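Local coordinates for Alpha/beta hydrolase (PDB 3BDV), which is probably a hydrolase of the alpha/beta-hydrolase fold that binds calcium, its substrate unknown, at residues V21-L26 with Q46-R51; E32-H37 with I79-G84; A56-W61 with F113-R118. All blocks are in the same frame, centred on the assembly; numbering follows the deposited sequence. Where two conformers were deposited one is given.

How the contacts relate
Contact 1 and contact 2 lie side by side in the core, their centres about 8 Å apart, and share the parallel sheet: strand 19-23 pairs with strand 46-47 in contact 1 and, on its other edge, with strand 76-81 of contact 2. Helix 34-41, which carries half of contact 2, is the crossover between the strands of contact 1, so their segments alternate along the chain. Contact 3, about 15 Å from contact 1 and 18 Å from contact 2 between centres, opens after contact 1 closes, but segment 56-61 precedes 79-84, so contacts 2 and 3 also alternate. F83, within the putative nucleophile elbow, right after S82, packs against W61, L58, F113 and I115, linking core and periphery.

Contact 1. Residues V21-L26 with Q46-R51; sequences VLVPGL and QRIRQR. With CA (calcium ion), chain C.
L22 N donates to Q46 O over 2.8 Å in an almost straight bond (178° at the hydrogen), and I48 N donates in turn to L22 O at 3.1 Å. Between them these two bonds join strands 19-23 and 46-47 in parallel, V21 beside Q46 and L22 beside R47. On the face carrying V21, I48 packs its CG2 against V21 CG1. Its other branch reaches further along: CG1 lies 3.7 Å from P24 CD, and CD1 rests 3.9 Å from V23 CG1. With chi1 at 62°, CG1 of I48 stands between its own backbone N and carbonyl carbon, which directs this longer branch toward P24. On the face carrying L22, R47 runs out extended beside L22 CB and brings its NE to 3.9 Å from P24 CG. The guanidinium is then held by outside acids, E39 and D28, with S36 OG also bonded to NH1. At the outer edge, R47 O binds the calcium ion at 2.4 Å; E68, through OE1, is another ligand. Water 1, also on the calcium, accepts from R47 N at 2.9 Å and donates to Q46 OE1. The paired strands belong to a beta-alpha-beta unit whose helix is 34-41, with apolar contacts of I48 to V21, V23 and P24 on one side and the acid-matched guanidinium of R47 on the other.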
loop_
_atom_site.group_PDB
_atom_site.type_symbol
_atom_site.label_atom_id
_atom_site.label_comp_id
_atom_site.label_asym_id
_atom_site.label_seq_id
_atom_site.Cartn_x
_atom_site.Cartn_y
_atom_site.Cartn_z
ATOM N N VAL A 21 4.659 6.704 1.168
ATOM C CA VAL A 21 5.682 5.703 1.477
ATOM C C VAL A 21 5.338 4.357 0.807
ATOM O O VAL A 21 4.360 3.725 1.181
ATOM C CB VAL A 21 5.886 5.554 2.990
ATOM C CG1 VAL A 21 6.984 4.550 3.242
ATOM C CG2 VAL A 21 6.249 6.912 3.628
ATOM N N LEU A 22 6.170 3.937 -0.154
ATOM C CA LEU A 22 6.019 2.655 -0.823
ATOM C C LEU A 22 6.568 1.506 0.018
ATOM O O LEU A 22 7.717 1.547 0.428
ATOM C CB LEU A 22 6.719 2.653 -2.186
ATOM C CG LEU A 22 6.191 3.704 -3.140
ATOM C CD1 LEU A 22 7.272 3.944 -4.223
ATOM C CD2 LEU A 22 4.829 3.261 -3.750
ATOM N N VAL A 23 5.708 0.536 0.324
ATOM C CA VAL A 23 6.070 -0.682 1.067
ATOM C C VAL A 23 5.942 -1.958 0.211
ATOM O O VAL A 23 4.869 -2.524 0.102
ATOM C CB VAL A 23 5.221 -0.857 2.337
ATOM C CG1 VAL A 23 5.786 -1.959 3.215
ATOM C CG2 VAL A 23 5.136 0.503 3.142
ATOM N N PRO A 24 7.046 -2.417 -0.399
ATOM C CA PRO A 24 7.026 -3.672 -1.159
ATOM C C PRO A 24 6.863 -4.899 -0.291
ATOM O O PRO A 24 7.109 -4.839 0.929
ATOM C CB PRO A 24 8.387 -3.680 -1.883
ATOM C CG PRO A 24 8.809 -2.223 -1.877
ATOM C CD PRO A 24 8.345 -1.730 -0.533
ATOM N N GLY A 25 6.472 -5.994 -0.937
ATOM C CA GLY A 25 6.462 -7.291 -0.293
ATOM C C GLY A 25 7.731 -8.106 -0.518
ATOM O O GLY A 25 8.799 -7.575 -0.782
ATOM N N LEU A 26 7.581 -9.431 -0.452
ATOM C CA LEU A 26 8.713 -10.348 -0.568
ATOM C C LEU A 26 9.502 -10.134 -1.855
ATOM O O LEU A 26 8.914 -9.987 -2.940
ATOM C CB LEU A 26 8.204 -11.797 -0.508
ATOM C CG LEU A 26 9.187 -12.879 -0.041
ATOM C CD1 LEU A 26 9.405 -12.842 1.459
ATOM C CD2 LEU A 26 8.665 -14.257 -0.463
ATOM N N GLN A 46 8.605 8.330 -1.107
ATOM C CA GLN A 46 9.570 7.562 -0.333
ATOM C C GLN A 46 9.319 6.074 -0.470
ATOM O O GLN A 46 8.272 5.656 -0.937
ATOM C CB GLN A 46 9.506 7.973 1.123
ATOM C CG GLN A 46 9.939 9.427 1.414
ATOM C CD GLN A 46 11.311 9.763 0.838
ATOM O OE1 GLN A 46 12.328 9.207 1.252
ATOM N NE2 GLN A 46 11.340 10.668 -0.129
ATOM N N ARG A 47 10.300 5.282 -0.062
ATOM C CA ARG A 47 10.247 3.835 -0.221
ATOM C C ARG A 47 11.100 3.165 0.827
ATOM O O ARG A 47 12.212 3.628 1.146
ATOM C CB ARG A 47 10.691 3.469 -1.638
ATOM C CG ARG A 47 10.700 1.996 -1.929
ATOM C CD ARG A 47 10.928 1.776 -3.386
ATOM N NE ARG A 47 11.186 0.370 -3.639
ATOM C CZ ARG A 47 10.971 -0.234 -4.802
ATOM N NH1 ARG A 47 10.571 0.443 -5.852
ATOM N NH2 ARG A 47 11.229 -1.519 -4.922
ATOM N N ILE A 48 10.595 2.080 1.413
ATOM C CA ILE A 48 11.337 1.449 2.507
ATOM C C ILE A 48 12.470 0.665 1.881
ATOM O O ILE A 48 12.360 0.209 0.752
ATOM C CB ILE A 48 10.464 0.539 3.440
ATOM C CG1 ILE A 48 9.865 -0.632 2.663
ATOM C CG2 ILE A 48 9.355 1.336 4.185
ATOM C CD1 ILE A 48 9.627 -1.856 3.554
ATOM N N ARG A 49 13.542 0.510 2.639
ATOM C CA ARG A 49 14.677 -0.305 2.260
ATOM C C ARG A 49 15.021 -1.293 3.379
ATOM O O ARG A 49 14.869 -0.988 4.544
ATOM C CB ARG A 49 15.889 0.593 2.054
ATOM C CG ARG A 49 15.663 1.752 1.167
ATOM C CD ARG A 49 15.356 1.372 -0.271
ATOM N NE ARG A 49 15.032 2.577 -1.014
ATOM C CZ ARG A 49 14.529 2.588 -2.247
ATOM N NH1 ARG A 49 14.351 1.479 -2.921
ATOM N NH2 ARG A 49 14.249 3.732 -2.828
ATOM N N GLN A 50 15.582 -2.434 3.013
ATOM C CA GLN A 50 16.213 -3.308 4.012
ATOM C C GLN A 50 17.249 -4.222 3.384
ATOM O O GLN A 50 17.330 -4.346 2.151
ATOM C CB GLN A 50 15.162 -4.129 4.791
ATOM C CG GLN A 50 14.181 -4.829 3.920
ATOM C CD GLN A 50 13.035 -5.533 4.675
ATOM O OE1 GLN A 50 13.137 -5.826 5.855
ATOM N NE2 GLN A 50 11.979 -5.856 3.955
ATOM N N ARG A 51 18.021 -4.884 4.256
ATOM C CA ARG A 51 19.116 -5.713 3.837
ATOM C C ARG A 51 18.654 -7.019 3.230
ATOM O O ARG A 51 19.272 -7.504 2.298
ATOM C CB ARG A 51 20.048 -5.999 5.034
ATOM C CG ARG A 51 20.741 -4.763 5.573
ATOM C CD ARG A 51 21.880 -5.110 6.558
ATOM N NE ARG A 51 23.037 -5.722 5.891
ATOM C CZ ARG A 51 23.579 -6.904 6.198
ATOM N NH1 ARG A 51 23.084 -7.671 7.163
ATOM N NH2 ARG A 51 24.631 -7.339 5.523
HETATM CA CA CA C . 13.594 5.233 2.352
HETATM O O HOH W 1 12.702 6.771 0.781
HETATM O O HOH W 2 15.344 4.360 3.498
HETATM O O HOH W 3 14.396 7.171 3.599
#

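Contact 2. Residues E32-H37 with I79-G84; sequences EHWQSH and IGHSFG
H81 presents one ring face to two aromatic groups, H33 and W34, and both meet it with an edge. The H33 ring comes in offset edge-to-face, with centroids 4.7 Å apart and planes at 66°, and its NE2 lies over the face 3.2 Å from H81 ND1. The five-membered ring of W34 stands more nearly upright, its plane at 85° to that of H81, while CZ2 in the six-membered ring approaches H81 CB. The far edge of the indole goes on to I79, where W34 CZ3 touches CG2 at 3.6 Å with the methyl close to the indole plane. In W34 a chi1 of 58° swings the indole back over the backbone, and from there it reaches strand 76-81. H33 and W34 also pack on each other: H33 CE1 lies over the rim of one indole face, and Q35 CG lies over the rim too. As N-cap of helix 34-41, H33 accepts at ND1 from Q35 N, 3.1 Å away and near the imidazole plane. Q35 extends alongside, its NE2 3.0 Å from I79 O and hydrogen-bonded to V23 O, its OE1 bonded to S29. H81 NE2 and W34 NE1 have partners on another loop, H163 O and I164 O. Since H81 precedes S82 in a GxSxG sequence consistent with a nucleophile elbow, this buried aromatic cluster joins the approach to the elbow to the helix 34-41 N-terminus, and the capping bond from Q35 N restrains the turn of the H33 ring, whose NE2 edge faces H81.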
loop_
_atom_site.group_PDB
_atom_site.type_symbol
_atom_site.label_atom_id
_atom_site.label_comp_id
_atom_site.label_asym_id
_atom_site.label_seq_id
_atom_site.Cartn_x
_atom_site.Cartn_y
_atom_site.Cartn_z
ATOM N N GLU A 32 9.736 -3.339 -13.140
ATOM C CA GLU A 32 8.485 -3.185 -13.888
ATOM C C GLU A 32 7.238 -3.216 -13.040
ATOM O O GLU A 32 6.141 -3.087 -13.559
ATOM C CB GLU A 32 8.377 -4.218 -14.985
ATOM C CG GLU A 32 9.122 -3.782 -16.301
ATOM C CD GLU A 32 8.658 -2.402 -16.856
ATOM O OE1 GLU A 32 7.426 -2.130 -16.965
ATOM O OE2 GLU A 32 9.551 -1.580 -17.182
ATOM N N HIS A 33 7.423 -3.398 -11.736
ATOM C CA HIS A 33 6.340 -3.393 -10.772
ATOM C C HIS A 33 5.818 -1.968 -10.619
ATOM O O HIS A 33 6.583 -0.998 -10.693
ATOM C CB HIS A 33 6.898 -3.906 -9.440
ATOM C CG HIS A 33 5.882 -4.213 -8.399
ATOM N ND1 HIS A 33 5.315 -3.243 -7.589
ATOM C CD2 HIS A 33 5.440 -5.401 -7.926
ATOM C CE1 HIS A 33 4.513 -3.829 -6.719
ATOM N NE2 HIS A 33 4.567 -5.136 -6.906
ATOM N N TRP A 34 4.511 -1.851 -10.443
ATOM C CA TRP A 34 3.861 -0.557 -10.245
ATOM C C TRP A 34 4.504 0.318 -9.191
ATOM O O TRP A 34 4.576 1.514 -9.364
ATOM C CB TRP A 34 2.351 -0.709 -9.964
ATOM C CG TRP A 34 1.980 -1.549 -8.776
ATOM C CD1 TRP A 34 1.764 -2.911 -8.765
ATOM C CD2 TRP A 34 1.659 -1.094 -7.456
ATOM N NE1 TRP A 34 1.433 -3.334 -7.522
ATOM C CE2 TRP A 34 1.378 -2.248 -6.683
ATOM C CE3 TRP A 34 1.694 0.157 -6.820
ATOM C CZ2 TRP A 34 1.073 -2.175 -5.331
ATOM C CZ3 TRP A 34 1.398 0.215 -5.475
ATOM C CH2 TRP A 34 1.067 -0.956 -4.762
ATOM N N GLN A 35 4.946 -0.233 -8.078
ATOM C CA GLN A 35 5.600 0.616 -7.076
ATOM C C GLN A 35 6.878 1.267 -7.630
ATOM O O GLN A 35 7.182 2.424 -7.315
ATOM C CB GLN A 35 5.893 -0.179 -5.819
ATOM C CG GLN A 35 4.651 -0.438 -4.988
ATOM C CD GLN A 35 4.943 -1.286 -3.766
ATOM O OE1 GLN A 35 5.748 -2.202 -3.846
ATOM N NE2 GLN A 35 4.294 -0.997 -2.644
ATOM N N SER A 36 7.560 0.550 -8.526
ATOM C CA SER A 36 8.736 1.084 -9.187
ATOM C C SER A 36 8.367 2.093 -10.285
ATOM O O SER A 36 9.054 3.109 -10.452
ATOM C CB SER A 36 9.651 -0.050 -9.701
ATOM O OG SER A 36 10.163 -0.840 -8.607
ATOM N N HIS A 37 7.335 1.821 -11.076
ATOM C CA HIS A 37 6.826 2.842 -11.979
ATOM C C HIS A 37 6.537 4.110 -11.206
ATOM O O HIS A 37 6.930 5.217 -11.610
ATOM C CB HIS A 37 5.567 2.354 -12.700
ATOM C CG HIS A 37 5.873 1.458 -13.857
ATOM N ND1 HIS A 37 5.926 1.907 -15.158
ATOM C CD2 HIS A 37 6.131 0.126 -13.902
ATOM C CE1 HIS A 37 6.213 0.892 -15.957
ATOM N NE2 HIS A 37 6.352 -0.202 -15.224
ATOM N N ILE A 79 1.742 2.824 1.229
ATOM C CA ILE A 79 1.175 2.193 -0.004
ATOM C C ILE A 79 1.867 0.819 -0.065
ATOM O O ILE A 79 3.055 0.673 -0.443
ATOM C CB ILE A 79 1.429 3.020 -1.261
ATOM C CG1 ILE A 79 0.833 4.429 -1.185
ATOM C CG2 ILE A 79 0.934 2.260 -2.515
ATOM C CD1 ILE A 79 1.246 5.378 -2.310
ATOM N N GLY A 80 1.129 -0.197 0.373
ATOM C CA GLY A 80 1.670 -1.529 0.522
ATOM C C GLY A 80 1.264 -2.545 -0.542
ATOM O O GLY A 80 0.162 -2.485 -1.041
ATOM N N HIS A 81 2.123 -3.521 -0.804
ATOM C CA HIS A 81 1.771 -4.639 -1.675
ATOM C C HIS A 81 1.968 -5.953 -0.934
ATOM O O HIS A 81 3.049 -6.203 -0.409
ATOM C CB HIS A 81 2.642 -4.641 -2.954
ATOM C CG HIS A 81 2.339 -5.759 -3.912
ATOM N ND1 HIS A 81 3.298 -6.628 -4.385
ATOM C CD2 HIS A 81 1.168 -6.164 -4.457
ATOM C CE1 HIS A 81 2.732 -7.508 -5.193
ATOM N NE2 HIS A 81 1.437 -7.236 -5.272
ATOM N N SER A 82 0.945 -6.807 -0.921
ATOM C CA SER A 82 1.097 -8.189 -0.425
ATOM C C SER A 82 1.595 -8.250 1.044
ATOM O O SER A 82 0.956 -7.693 1.941
ATOM C CB SER A 82 1.965 -8.989 -1.398
ATOM O OG SER A 82 1.758 -10.397 -1.201
ATOM N N PHE A 83 2.751 -8.872 1.309
ATOM C CA PHE A 83 3.291 -8.838 2.645
ATOM C C PHE A 83 3.514 -7.413 3.161
ATOM O O PHE A 83 3.321 -7.137 4.345
ATOM C CB PHE A 83 4.575 -9.666 2.741
ATOM C CG PHE A 83 5.018 -9.918 4.155
ATOM C CD1 PHE A 83 4.423 -10.915 4.911
ATOM C CD2 PHE A 83 6.096 -9.257 4.685
ATOM C CE1 PHE A 83 4.864 -11.183 6.241
ATOM C CE2 PHE A 83 6.527 -9.505 5.980
ATOM C CZ PHE A 83 5.921 -10.486 6.750
ATOM N N GLY A 84 3.946 -6.524 2.278
ATOM C CA GLY A 84 4.078 -5.114 2.616
ATOM C C GLY A 84 2.780 -4.503 3.102
ATOM O O GLY A 84 2.797 -3.675 4.011
#

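Contact 3. Residues A56-W61 with F113-R118; sequences ADLDRW and FEIDDR
D59 OD1 accepts from both terminal nitrogens of R118, and this end-on grip on one oxygen is the polar centre of the contact. The shorter and straighter bond comes from R118 NH2, 2.9 Å from D59 OD1 with 160° at the hydrogen; it arrives on the syn side, somewhat out of the carboxylate plane. The bond from R118 NH1 to the same D59 OD1 is longer, 3.3 Å, and more bent, and meets the oxygen from well above the carboxylate plane. Both bonds lie close to the guanidinium plane, so the acid sits at the guanidinium edge while its own plane is turned 65° against it. Water 4 adds a second tie at that edge: it accepts from D59 N at 2.8 Å and, weakly, from R118 NH1.

One face of the guanidinium rests on L58, whose CD2 lies over its centre. That same methyl reaches R118 CB at 3.8 Å and I115 CD1 at 4.2 Å. The arginine bends at chi3 (69°), folding its head back above the leucine. At the start of both segments, A56 CB touches F113 CD1 at 3.6 Å, obliquely to the phenyl ring. L58 and I115 are buried, whereas the D59-R118 salt bridge lies toward solvent, D59 being exposed.

D57 caps helix 58-70: its OD1 accepts from R60 N through the anti lone pair. The contact joins the first turn of that helix to the irregular loop 113-118, which lies between strands 99-105 and 128-132. Helix 83-93 backs both sides, with F83 touching A56 and I115 and meeting F113 edge-to-face, while H90 packs on L58 and bonds to R118 O.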
loop_
_atom_site.group_PDB
_atom_site.type_symbol
_atom_site.label_atom_id
_atom_site.label_comp_id
_atom_site.label_asym_id
_atom_site.label_seq_id
_atom_site.Cartn_x
_atom_site.Cartn_y
_atom_site.Cartn_z
ATOM N N ALA A 56 10.112 -13.681 4.655
ATOM C CA ALA A 56 8.993 -12.938 5.244
ATOM C C ALA A 56 9.261 -12.842 6.719
ATOM O O ALA A 56 9.301 -13.828 7.385
ATOM C CB ALA A 56 7.694 -13.639 5.030
ATOM N N ASP A 57 9.494 -11.653 7.219
ATOM C CA ASP A 57 9.641 -11.475 8.647
ATOM C C ASP A 57 8.932 -10.203 9.001
ATOM O O ASP A 57 9.316 -9.130 8.520
ATOM C CB ASP A 57 11.111 -11.400 9.000
ATOM C CG ASP A 57 11.351 -11.353 10.489
ATOM O OD1 ASP A 57 11.175 -10.281 11.122
ATOM O OD2 ASP A 57 11.787 -12.392 11.025
ATOM N N LEU A 58 7.867 -10.304 9.799
ATOM C CA LEU A 58 7.005 -9.155 10.009
ATOM C C LEU A 58 7.768 -8.052 10.734
ATOM O O LEU A 58 7.682 -6.870 10.380
ATOM C CB LEU A 58 5.754 -9.546 10.796
ATOM C CG LEU A 58 4.762 -8.422 11.090
ATOM C CD1 LEU A 58 4.312 -7.770 9.789
ATOM C CD2 LEU A 58 3.577 -9.004 11.831
ATOM N N ASP A 59 8.524 -8.452 11.738
ATOM C CA ASP A 59 9.246 -7.478 12.573
ATOM C C ASP A 59 10.273 -6.703 11.753
ATOM O O ASP A 59 10.418 -5.513 11.916
ATOM C CB ASP A 59 9.931 -8.171 13.732
ATOM C CG ASP A 59 8.968 -8.644 14.811
ATOM O OD1 ASP A 59 7.895 -8.061 14.978
ATOM O OD2 ASP A 59 9.306 -9.624 15.499
ATOM N N ARG A 60 10.939 -7.351 10.793
ATOM C CA ARG A 60 11.878 -6.601 9.950
ATOM C C ARG A 60 11.186 -5.575 9.090
ATOM O O ARG A 60 11.668 -4.472 8.927
ATOM C CB ARG A 60 12.698 -7.546 9.080
ATOM C CG ARG A 60 13.813 -8.185 9.903
ATOM C CD ARG A 60 14.904 -8.753 9.043
ATOM N NE ARG A 60 14.468 -9.938 8.333
ATOM C CZ ARG A 60 14.992 -11.154 8.472
ATOM N NH1 ARG A 60 15.984 -11.387 9.316
ATOM N NH2 ARG A 60 14.508 -12.157 7.758
ATOM N N TRP A 61 10.069 -5.950 8.495
ATOM C CA TRP A 61 9.272 -4.998 7.718
ATOM C C TRP A 61 8.808 -3.846 8.600
ATOM O O TRP A 61 8.880 -2.698 8.187
ATOM C CB TRP A 61 8.057 -5.669 7.087
ATOM C CG TRP A 61 8.190 -6.004 5.636
ATOM C CD1 TRP A 61 7.600 -5.365 4.580
ATOM C CD2 TRP A 61 8.970 -7.065 5.077
ATOM N NE1 TRP A 61 7.966 -5.967 3.404
ATOM C CE2 TRP A 61 8.780 -7.036 3.686
ATOM C CE3 TRP A 61 9.766 -8.074 5.631
ATOM C CZ2 TRP A 61 9.411 -7.956 2.815
ATOM C CZ3 TRP A 61 10.388 -8.965 4.787
ATOM C CH2 TRP A 61 10.196 -8.918 3.386
ATOM N N PHE A 113 1.768 -16.441 5.293
ATOM C CA PHE A 113 3.078 -16.094 5.805
ATOM C C PHE A 113 3.159 -16.345 7.316
ATOM O O PHE A 113 4.054 -15.821 8.003
ATOM C CB PHE A 113 3.358 -14.622 5.479
ATOM C CG PHE A 113 3.564 -14.351 4.026
ATOM C CD1 PHE A 113 4.713 -14.729 3.402
ATOM C CD2 PHE A 113 2.582 -13.704 3.282
ATOM C CE1 PHE A 113 4.865 -14.468 2.049
ATOM C CE2 PHE A 113 2.760 -13.407 1.987
ATOM C CZ PHE A 113 3.879 -13.809 1.349
ATOM N N GLU A 114 2.290 -17.206 7.825
ATOM C CA GLU A 114 2.280 -17.576 9.262
ATOM C C GLU A 114 2.284 -16.387 10.210
ATOM O O GLU A 114 2.989 -16.370 11.229
ATOM C CB GLU A 114 3.425 -18.527 9.586
ATOM C CG GLU A 114 3.369 -19.815 8.776
ATOM C CD GLU A 114 4.383 -20.813 9.243
ATOM O OE1 GLU A 114 4.134 -21.500 10.235
ATOM O OE2 GLU A 114 5.433 -20.913 8.634
ATOM N N ILE A 115 1.518 -15.365 9.858
ATOM C CA ILE A 115 1.326 -14.203 10.708
ATOM C C ILE A 115 -0.175 -13.926 10.981
ATOM O O ILE A 115 -0.588 -12.829 11.341
ATOM C CB ILE A 115 2.072 -12.932 10.209
ATOM C CG1 ILE A 115 1.612 -12.496 8.805
ATOM C CG2 ILE A 115 3.592 -13.133 10.322
ATOM C CD1 ILE A 115 1.976 -11.046 8.550
ATOM N N ASP A 116 -0.938 -14.998 10.907
ATOM C CA ASP A 116 -2.344 -15.017 11.333
ATOM C C ASP A 116 -2.532 -14.698 12.804
ATOM O O ASP A 116 -3.649 -14.346 13.208
ATOM C CB ASP A 116 -2.964 -16.395 11.041
ATOM C CG ASP A 116 -2.090 -17.562 11.530
ATOM O OD1 ASP A 116 -0.889 -17.676 11.133
ATOM O OD2 ASP A 116 -2.631 -18.405 12.296
ATOM N N ASP A 117 -1.467 -14.827 13.597
ATOM C CA ASP A 117 -1.516 -14.460 14.998
ATOM C C ASP A 117 -1.117 -13.019 15.279
ATOM O O ASP A 117 -1.163 -12.571 16.419
ATOM C CB ASP A 117 -0.675 -15.428 15.834
ATOM C CG ASP A 117 0.789 -15.465 15.440
ATOM O OD1 ASP A 117 1.172 -15.077 14.307
ATOM O OD2 ASP A 117 1.575 -15.951 16.278
ATOM N N ARG A 118 -0.776 -12.282 14.237
ATOM C CA ARG A 118 -0.342 -10.906 14.391
ATOM C C ARG A 118 -1.143 -9.880 13.646
ATOM O O ARG A 118 -0.987 -8.686 13.860
ATOM C CB ARG A 118 1.117 -10.847 14.023
ATOM C CG ARG A 118 1.852 -11.745 15.049
ATOM C CD ARG A 118 3.260 -11.607 15.050
ATOM N NE ARG A 118 3.680 -10.317 15.561
ATOM C CZ ARG A 118 4.908 -9.867 15.412
ATOM N NH1 ARG A 118 5.793 -10.587 14.742
ATOM N NH2 ARG A 118 5.242 -8.693 15.878
HETATM O O HOH W 4 8.484 -11.054 12.831
#